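Long-range contact in TerD domain-containing protein (Streptomyces avermitilis, PDB 2QNG), which is of unknown function but binds calcium and belongs to the CAPAB/TerDEXZ family: residues G45-T57 against S88-L102. Sequence-based numbering, arbitrary orientation.
Sequences GDPATDLDIVAAT and SKDGKGFGWDEVMTL. With CA (calcium ion), chain C; CA (calcium ion), chain B.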
ATOM      1  N   GLY A  45       5.543  19.723  17.968  1.00 21.92           N
ATOM      2  CA  GLY A  45       4.379  20.523  18.317  1.00 22.25           C
ATOM      3  C   GLY A  45       3.283  20.587  17.269  1.00 22.31           C
ATOM      4  O   GLY A  45       2.173  21.043  17.570  1.00 23.15           O
ATOM      5  N   ASP A  46       3.585  20.150  16.040  1.00 21.50           N
ATOM      6  CA  ASP A  46       2.564  19.988  14.998  1.00 21.56           C
ATOM      7  C   ASP A  46       1.983  18.586  15.102  1.00 19.88           C
ATOM      8  O   ASP A  46       2.615  17.695  15.674  1.00 19.74           O
ATOM      9  CB  ASP A  46       3.143  20.157  13.597  1.00 22.01           C
ATOM     10  CG  ASP A  46       3.416  21.590  13.238  1.00 25.72           C
ATOM     11  OD1 ASP A  46       3.281  22.480  14.108  1.00 28.42           O
ATOM     12  OD2 ASP A  46       3.789  21.810  12.069  1.00 29.42           O
ATOM     13  N   PRO A  47       0.775  18.381  14.551  1.00 18.88           N
ATOM     14  CA  PRO A  47       0.197  17.043  14.551  1.00 17.53           C
ATOM     15  C   PRO A  47       1.127  16.065  13.838  1.00 15.97           C
ATOM     16  O   PRO A  47       1.745  16.414  12.832  1.00 15.71           O
ATOM     17  CB  PRO A  47      -1.106  17.228  13.758  1.00 18.28           C
ATOM     18  CG  PRO A  47      -1.424  18.661  13.885  1.00 20.03           C
ATOM     19  CD  PRO A  47      -0.129  19.375  13.939  1.00 19.58           C
ATOM     20  N   ALA A  48       1.224  14.859  14.368  1.00 14.60           N
ATOM     21  CA  ALA A  48       2.135  13.855  13.810  1.00 13.68           C
ATOM     22  C   ALA A  48       1.739  13.471  12.396  1.00 13.19           C
ATOM     23  O   ALA A  48       0.543  13.393  12.078  1.00 14.51           O
ATOM     24  CB  ALA A  48       2.121  12.628  14.663  1.00 14.45           C
ATOM     25  N   THR A  49       2.736  13.173  11.565  1.00 11.19           N
ATOM     26  CA  THR A  49       2.495  12.654  10.229  1.00 10.45           C
ATOM     27  C   THR A  49       2.519  11.123  10.327  1.00  9.25           C
ATOM     28  O   THR A  49       3.546  10.545  10.753  1.00  9.74           O
ATOM     29  CB  THR A  49       3.592  13.088   9.258  1.00 10.77           C
ATOM     30  OG1 THR A  49       3.607  14.511   9.152  1.00 11.06           O
ATOM     31  CG2 THR A  49       3.365  12.500   7.896  1.00 10.20           C
ATOM     32  N   ASP A  50       1.427  10.462   9.921  1.00  9.87           N
ATOM     33  CA  ASP A  50       1.312   9.010  10.053  1.00  9.68           C
ATOM     34  C   ASP A  50       0.811   8.474   8.723  1.00  9.38           C
ATOM     35  O   ASP A  50      -0.319   8.750   8.334  1.00 10.36           O
ATOM     36  CB  ASP A  50       0.305   8.705  11.181  1.00 10.48           C
ATOM     37  CG  ASP A  50       0.131   7.211  11.438  1.00 11.03           C
ATOM     38  OD1 ASP A  50       0.862   6.382  10.811  1.00 11.28           O
ATOM     39  OD2 ASP A  50      -0.754   6.870  12.262  1.00 12.64           O
ATOM     40  N   LEU A  51       1.677   7.760   8.016  1.00  8.59           N
ATOM     41  CA  LEU A  51       1.313   7.045   6.808  1.00  8.45           C
ATOM     42  C   LEU A  51       1.106   5.588   7.168  1.00  8.00           C
ATOM     43  O   LEU A  51       1.840   5.061   8.023  1.00  8.88           O
ATOM     44  CB  LEU A  51       2.410   7.162   5.721  1.00  9.29           C
ATOM     45  CG  LEU A  51       2.450   8.478   4.905  1.00 10.34           C
ATOM     46  CD1 LEU A  51       2.527   9.765   5.758  1.00 10.65           C
ATOM     47  CD2 LEU A  51       3.588   8.433   3.894  1.00  9.54           C
ATOM     48  N   ASP A  52       0.127   4.949   6.525  1.00  8.14           N
ATOM     49  CA  ASP A  52      -0.092   3.522   6.726  1.00  7.56           C
ATOM     50  C   ASP A  52      -0.114   2.813   5.388  1.00  8.10           C
ATOM     51  O   ASP A  52      -0.763   3.271   4.448  1.00  9.58           O
ATOM     52  CB  ASP A  52      -1.442   3.264   7.396  1.00  9.92           C
ATOM     53  CG  ASP A  52      -1.471   3.679   8.864  1.00  9.65           C
ATOM     54  OD1 ASP A  52      -0.434   3.768   9.521  1.00 12.59           O
ATOM     55  OD2 ASP A  52      -2.576   3.881   9.395  1.00 14.58           O
ATOM     56  N   ILE A  53       0.561   1.657   5.317  1.00  8.33           N
ATOM     57  CA  ILE A  53       0.458   0.783   4.147  1.00  8.69           C
ATOM     58  C   ILE A  53      -0.802  -0.074   4.313  1.00  8.71           C
ATOM     59  O   ILE A  53      -1.091  -0.581   5.411  1.00  9.85           O
ATOM     60  CB  ILE A  53       1.684  -0.132   4.029  1.00  8.77           C
ATOM     61  CG1 ILE A  53       2.966   0.698   3.929  1.00  9.42           C
ATOM     62  CG2 ILE A  53       1.524  -1.036   2.823  1.00  9.61           C
ATOM     63  CD1 ILE A  53       4.238  -0.149   3.963  1.00 11.66           C
ATOM     64  N   VAL A  54      -1.531  -0.216   3.208  1.00  9.10           N
ATOM     65  CA  VAL A  54      -2.706  -1.089   3.216  0.50  9.76           C
ATOM     66  C   VAL A  54      -2.714  -1.922   1.946  1.00  9.87           C
ATOM     67  O   VAL A  54      -2.304  -1.469   0.873  1.00 10.37           O
ATOM     68  CB  VAL A  54      -4.046  -0.304   3.413  0.50 11.05           C
ATOM     69  CG1 VAL A  54      -4.180   0.743   2.376  0.50 11.63           C
ATOM     70  CG2 VAL A  54      -5.251  -1.249   3.381  0.50 11.45           C
ATOM     71  N   ALA A  55      -3.129  -3.182   2.106  1.00  8.96           N
ATOM     72  CA  ALA A  55      -3.287  -4.069   0.952  1.00 10.10           C
ATOM     73  C   ALA A  55      -4.704  -4.609   0.919  1.00  9.75           C
ATOM     74  O   ALA A  55      -5.304  -4.836   1.974  1.00 10.45           O
ATOM     75  CB  ALA A  55      -2.288  -5.207   1.002  1.00 10.73           C
ATOM     76  N   ALA A  56      -5.204  -4.863  -0.288  1.00 10.05           N
ATOM     77  CA  ALA A  56      -6.518  -5.454  -0.462  1.00 10.75           C
ATOM     78  C   ALA A  56      -6.423  -6.587  -1.453  1.00 10.47           C
ATOM     79  O   ALA A  56      -5.715  -6.467  -2.458  1.00 10.88           O
ATOM     80  CB  ALA A  56      -7.542  -4.416  -0.905  1.00 11.63           C
ATOM     81  N   THR A  57      -7.121  -7.691  -1.154  1.00  9.58           N
ATOM     82  CA  THR A  57      -7.204  -8.820  -2.088  1.00 10.57           C
ATOM     83  C   THR A  57      -8.579  -8.827  -2.739  1.00 10.76           C
ATOM     84  O   THR A  57      -9.574  -8.365  -2.140  1.00 11.59           O
ATOM     85  CB  THR A  57      -6.994 -10.144  -1.374  1.00 10.86           C
ATOM     86  OG1 THR A  57      -8.002 -10.231  -0.374  1.00 11.57           O
ATOM     87  CG2 THR A  57      -5.589 -10.162  -0.745  1.00 12.14           C
ATOM     88  N   SER A  88       4.971   2.708  11.727  1.00  9.85           N
ATOM     89  CA  SER A  88       5.354   3.920  12.448  1.00 10.21           C
ATOM     90  C   SER A  88       4.160   4.841  12.458  1.00 10.99           C
ATOM     91  O   SER A  88       3.470   4.977  11.444  1.00 11.55           O
ATOM     92  CB  SER A  88       6.477   4.630  11.698  1.00 10.34           C
ATOM     93  OG  SER A  88       6.804   5.847  12.341  1.00 11.69           O
ATOM     94  N   LYS A  89       3.933   5.507  13.584  1.00 11.03           N
ATOM     95  CA  LYS A  89       2.841   6.479  13.679  1.00 11.96           C
ATOM     96  C   LYS A  89       3.323   7.906  13.571  1.00 11.19           C
ATOM     97  O   LYS A  89       2.539   8.836  13.692  1.00 11.47           O
ATOM     98  CB  LYS A  89       2.000   6.239  14.947  1.00 14.80           C
ATOM     99  CG  LYS A  89       1.340   4.841  14.907  1.00 19.29           C
ATOM    100  CD  LYS A  89       0.123   4.683  15.768  1.00 22.91           C
ATOM    101  CE  LYS A  89      -0.459   3.276  15.627  1.00 22.35           C
ATOM    102  NZ  LYS A  89       0.532   2.176  15.900  1.00 25.87           N
ATOM    103  N   ASP A  90       4.621   8.095  13.325  1.00  9.88           N
ATOM    104  CA  ASP A  90       5.157   9.460  13.306  1.00 10.37           C
ATOM    105  C   ASP A  90       6.323   9.679  12.355  1.00  9.21           C
ATOM    106  O   ASP A  90       6.737  10.808  12.165  1.00 10.27           O
ATOM    107  CB  ASP A  90       5.502   9.953  14.720  1.00 11.08           C
ATOM    108  CG  ASP A  90       6.455   9.013  15.445  1.00 11.27           C
ATOM    109  OD1 ASP A  90       7.225   8.296  14.753  1.00 11.19           O
ATOM    110  OD2 ASP A  90       6.435   9.019  16.707  1.00 13.41           O
ATOM    111  N   GLY A  91       6.827   8.606  11.734  1.00  9.50           N
ATOM    112  CA  GLY A  91       7.944   8.762  10.833  1.00  8.57           C
ATOM    113  C   GLY A  91       9.296   8.922  11.523  1.00  8.44           C
ATOM    114  O   GLY A  91      10.316   9.030  10.842  1.00  8.26           O
ATOM    115  N   LYS A  92       9.320   8.926  12.852  1.00  8.12           N
ATOM    116  CA  LYS A  92      10.602   9.107  13.560  1.00  8.27           C
ATOM    117  C   LYS A  92      11.459   7.873  13.384  1.00  8.68           C
ATOM    118  O   LYS A  92      11.050   6.767  13.757  1.00  9.81           O
ATOM    119  CB  LYS A  92      10.359   9.411  15.037  1.00  8.51           C
ATOM    120  CG  LYS A  92       9.772  10.786  15.211  1.00  8.73           C
ATOM    121  CD  LYS A  92       9.321  11.042  16.653  1.00  8.53           C
ATOM    122  CE  LYS A  92       8.800  12.468  16.808  1.00 10.20           C
ATOM    123  NZ  LYS A  92       8.350  12.793  18.197  1.00 12.66           N
ATOM    124  N   GLY A  93      12.646   8.069  12.808  1.00  7.49           N
ATOM    125  CA  GLY A  93      13.495   6.923  12.511  1.00  8.29           C
ATOM    126  C   GLY A  93      14.030   7.001  11.102  1.00  7.35           C
ATOM    127  O   GLY A  93      13.282   7.338  10.168  1.00  8.11           O
ATOM    128  N   PHE A  94      15.317   6.716  10.961  1.00  8.42           N
ATOM    129  CA  PHE A  94      15.999   6.735   9.679  1.00  8.55           C
ATOM    130  C   PHE A  94      15.653   5.462   8.904  1.00  9.13           C
ATOM    131  O   PHE A  94      15.405   4.421   9.487  1.00 10.31           O
ATOM    132  CB  PHE A  94      17.517   6.798   9.974  1.00  9.88           C
ATOM    133  CG  PHE A  94      18.391   6.930   8.752  1.00 11.00           C
ATOM    134  CD1 PHE A  94      18.556   8.154   8.123  1.00 14.99           C
ATOM    135  CD2 PHE A  94      19.076   5.819   8.261  1.00 12.78           C
ATOM    136  CE1 PHE A  94      19.383   8.251   6.986  1.00 15.73           C
ATOM    137  CE2 PHE A  94      19.895   5.917   7.145  1.00 15.09           C
ATOM    138  CZ  PHE A  94      20.028   7.124   6.518  1.00 15.77           C
ATOM    139  N   GLY A  95      15.662   5.537   7.581  1.00  8.98           N
ATOM    140  CA  GLY A  95      15.402   4.335   6.799  1.00  8.68           C
ATOM    141  C   GLY A  95      13.914   4.071   6.656  1.00  8.44           C
ATOM    142  O   GLY A  95      13.099   4.995   6.777  1.00  9.96           O
ATOM    143  N   TRP A  96      13.557   2.818   6.389  1.00  8.44           N
ATOM    144  CA  TRP A  96      12.154   2.511   6.094  1.00  8.30           C
ATOM    145  C   TRP A  96      11.327   2.493   7.375  1.00  8.21           C
ATOM    146  O   TRP A  96      11.700   1.843   8.347  1.00 10.18           O
ATOM    147  CB  TRP A  96      12.079   1.186   5.331  1.00  8.95           C
ATOM    148  CG  TRP A  96      12.808   1.298   4.022  1.00  9.25           C
ATOM    149  CD1 TRP A  96      14.031   0.771   3.718  1.00 11.52           C
ATOM    150  CD2 TRP A  96      12.421   2.094   2.885  1.00  9.08           C
ATOM    151  NE1 TRP A  96      14.397   1.154   2.454  1.00 12.35           N
ATOM    152  CE2 TRP A  96      13.444   1.981   1.922  1.00  9.79           C
ATOM    153  CE3 TRP A  96      11.305   2.871   2.587  1.00  9.21           C
ATOM    154  CZ2 TRP A  96      13.366   2.610   0.667  1.00 10.71           C
ATOM    155  CZ3 TRP A  96      11.233   3.513   1.356  1.00 10.83           C
ATOM    156  CH2 TRP A  96      12.261   3.378   0.414  1.00 11.15           C
ATOM    157  N   ASP A  97      10.233   3.254   7.386  1.00  8.29           N
ATOM    158  CA  ASP A  97       9.404   3.379   8.585  1.00  8.01           C
ATOM    159  C   ASP A  97       8.309   2.328   8.674  1.00  8.50           C
ATOM    160  O   ASP A  97       7.937   1.915   9.773  1.00  9.73           O
ATOM    161  CB  ASP A  97       8.764   4.770   8.652  1.00  8.02           C
ATOM    162  CG  ASP A  97       9.795   5.864   8.746  1.00  6.89           C
ATOM    163  OD1 ASP A  97      10.529   5.928   9.767  1.00  8.64           O
ATOM    164  OD2 ASP A  97       9.889   6.680   7.821  1.00  8.74           O
ATOM    165  N   GLU A  98       7.803   1.880   7.528  0.50  8.43           N
ATOM    166  CA  GLU A  98       6.734   0.891   7.538  0.50  8.97           C
ATOM    167  C   GLU A  98       6.947  -0.026   6.347  0.50  8.47           C
ATOM    168  O   GLU A  98       7.261   0.427   5.248  0.50  8.28           O
ATOM    169  CB  GLU A  98       5.386   1.623   7.513  0.50 10.21           C
ATOM    170  CG  GLU A  98       4.139   0.759   7.681  0.50 10.35           C
ATOM    171  CD  GLU A  98       2.947   1.546   8.249  0.50  9.53           C
ATOM    172  OE1 GLU A  98       3.122   2.419   9.137  0.50 10.26           O
ATOM    173  OE2 GLU A  98       1.812   1.265   7.825  0.50  9.82           O
ATOM    174  N   VAL A  99       6.831  -1.332   6.595  1.00  8.53           N
ATOM    175  CA  VAL A  99       7.176  -2.345   5.610  1.00  8.80           C
ATOM    176  C   VAL A  99       6.102  -3.412   5.638  1.00  8.25           C
ATOM    177  O   VAL A  99       5.703  -3.850   6.711  1.00  8.62           O
ATOM    178  CB  VAL A  99       8.559  -2.992   5.910  1.00 10.10           C
ATOM    179  CG1 VAL A  99       8.922  -4.009   4.838  1.00 11.33           C
ATOM    180  CG2 VAL A  99       9.663  -1.917   6.047  1.00 10.77           C
HETATM  181  N   MSE A 100       5.649  -3.811   4.450  1.00  8.05           N
HETATM  182  CA  MSE A 100       4.685  -4.915   4.332  0.50  8.45           C
HETATM  183  C   MSE A 100       5.190  -5.958   3.365  1.00  8.00           C
HETATM  184  O   MSE A 100       5.809  -5.639   2.363  1.00  8.58           O
HETATM  185  CB  MSE A 100       3.328  -4.405   3.858  0.50  8.32           C
HETATM  186  CG  MSE A 100       2.301  -5.512   3.661  0.50  8.13           C
HETATM  187 SE   MSE A 100       0.562  -4.832   3.085  0.50 14.19          SE
HETATM  188  CE  MSE A 100      -0.049  -3.934   4.738  0.50  9.22           C
ATOM    189  N   THR A 101       4.927  -7.214   3.703  1.00  7.60           N
ATOM    190  CA  THR A 101       5.297  -8.344   2.859  1.00  7.50           C
ATOM    191  C   THR A 101       4.048  -9.008   2.274  1.00  6.90           C
ATOM    192  O   THR A 101       3.066  -9.217   2.991  1.00  7.81           O
ATOM    193  CB  THR A 101       6.058  -9.358   3.701  1.00  8.36           C
ATOM    194  OG1 THR A 101       7.248  -8.734   4.207  1.00 11.16           O
ATOM    195  CG2 THR A 101       6.472 -10.591   2.889  1.00  9.99           C
ATOM    196  N   LEU A 102       4.097  -9.304   0.964  1.00  7.67           N
ATOM    197  CA  LEU A 102       3.002  -9.993   0.298  1.00  8.22           C
ATOM    198  C   LEU A 102       3.532 -11.264  -0.333  1.00  8.05           C
ATOM    199  O   LEU A 102       4.264 -11.211  -1.307  1.00  7.72           O
ATOM    200  CB  LEU A 102       2.373  -9.084  -0.765  1.00  8.73           C
ATOM    201  CG  LEU A 102       1.912  -7.723  -0.180  1.00 10.60           C
ATOM    202  CD1 LEU A 102       2.940  -6.612  -0.389  1.00 12.02           C
ATOM    203  CD2 LEU A 102       0.606  -7.332  -0.810  1.00 12.08           C
TER
HETATM  204 CA    CA C 202       1.631   4.291  10.196  1.00 10.15          CA
HETATM  205 CA    CA B 201      11.448   8.164   8.957  1.00  7.76          CA
HETATM  206  O   HOH W   1       5.341  13.124  12.665  1.00 11.51           O
HETATM  207  O   HOH W   2      -1.134  -0.082   8.081  1.00 15.17           O
HETATM  208  O   HOH W   3      12.805   7.671   7.101  1.00  9.14           O
HETATM  209  O   HOH W   4      12.823  10.111   9.078  1.00  9.12           O
HETATM  210  O   HOH W   5       0.937   2.886  11.930  1.00 15.50           O
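E98 reaches I53 and D52 across the interior of a beta sandwich. Strand 51-57 lies in one sheet and strand 98-102 in the other; their axes come within 7.4 Å and run nearly parallel. The side chain of E98 spans the gap. Its CG lies anti to the backbone N (chi1 -173°), which sends the chain toward strand 51-57. CB and CG pass alongside CD1 of I53, with CG 3.8 Å from it. CD lies 3.7 Å from L51 O. At the tip the carboxylate splits its duties. OE1 binds a calcium ion at 2.6 Å and also accepts a bond from S88 N. OE2 accepts the backbone N-H of I53 at 2.8 Å (N-H...O angle 160°), from above the carboxylate plane, and a water joins OE2 to I53 O. OE2 also touches D52 CA at 3.2 Å, without a hydrogen bond.

The same calcium ties both segments together. From 45-57 it takes D50 OD1, L51 O and D52 OD1; from 88-102 it takes S88 O and E98 OE1; a water is the sixth ligand. Q121 holds D52 OD2, so that carboxylate is anchored at both oxygens. A second calcium sits in the 91-97 loop, bound by G91 O, G93 O, both oxygens of D97, two waters and W39 O.

Past the first site the interface turns apolar. I53 CG2 packs on M100, a selenomethionine, and A55 CB meets L102 CD2. In the conformer described, M100 bends at chi3 (-71°), which lays CE 3.8 Å from I53 CG2, while its SE rests 3.5 Å from A55 CB.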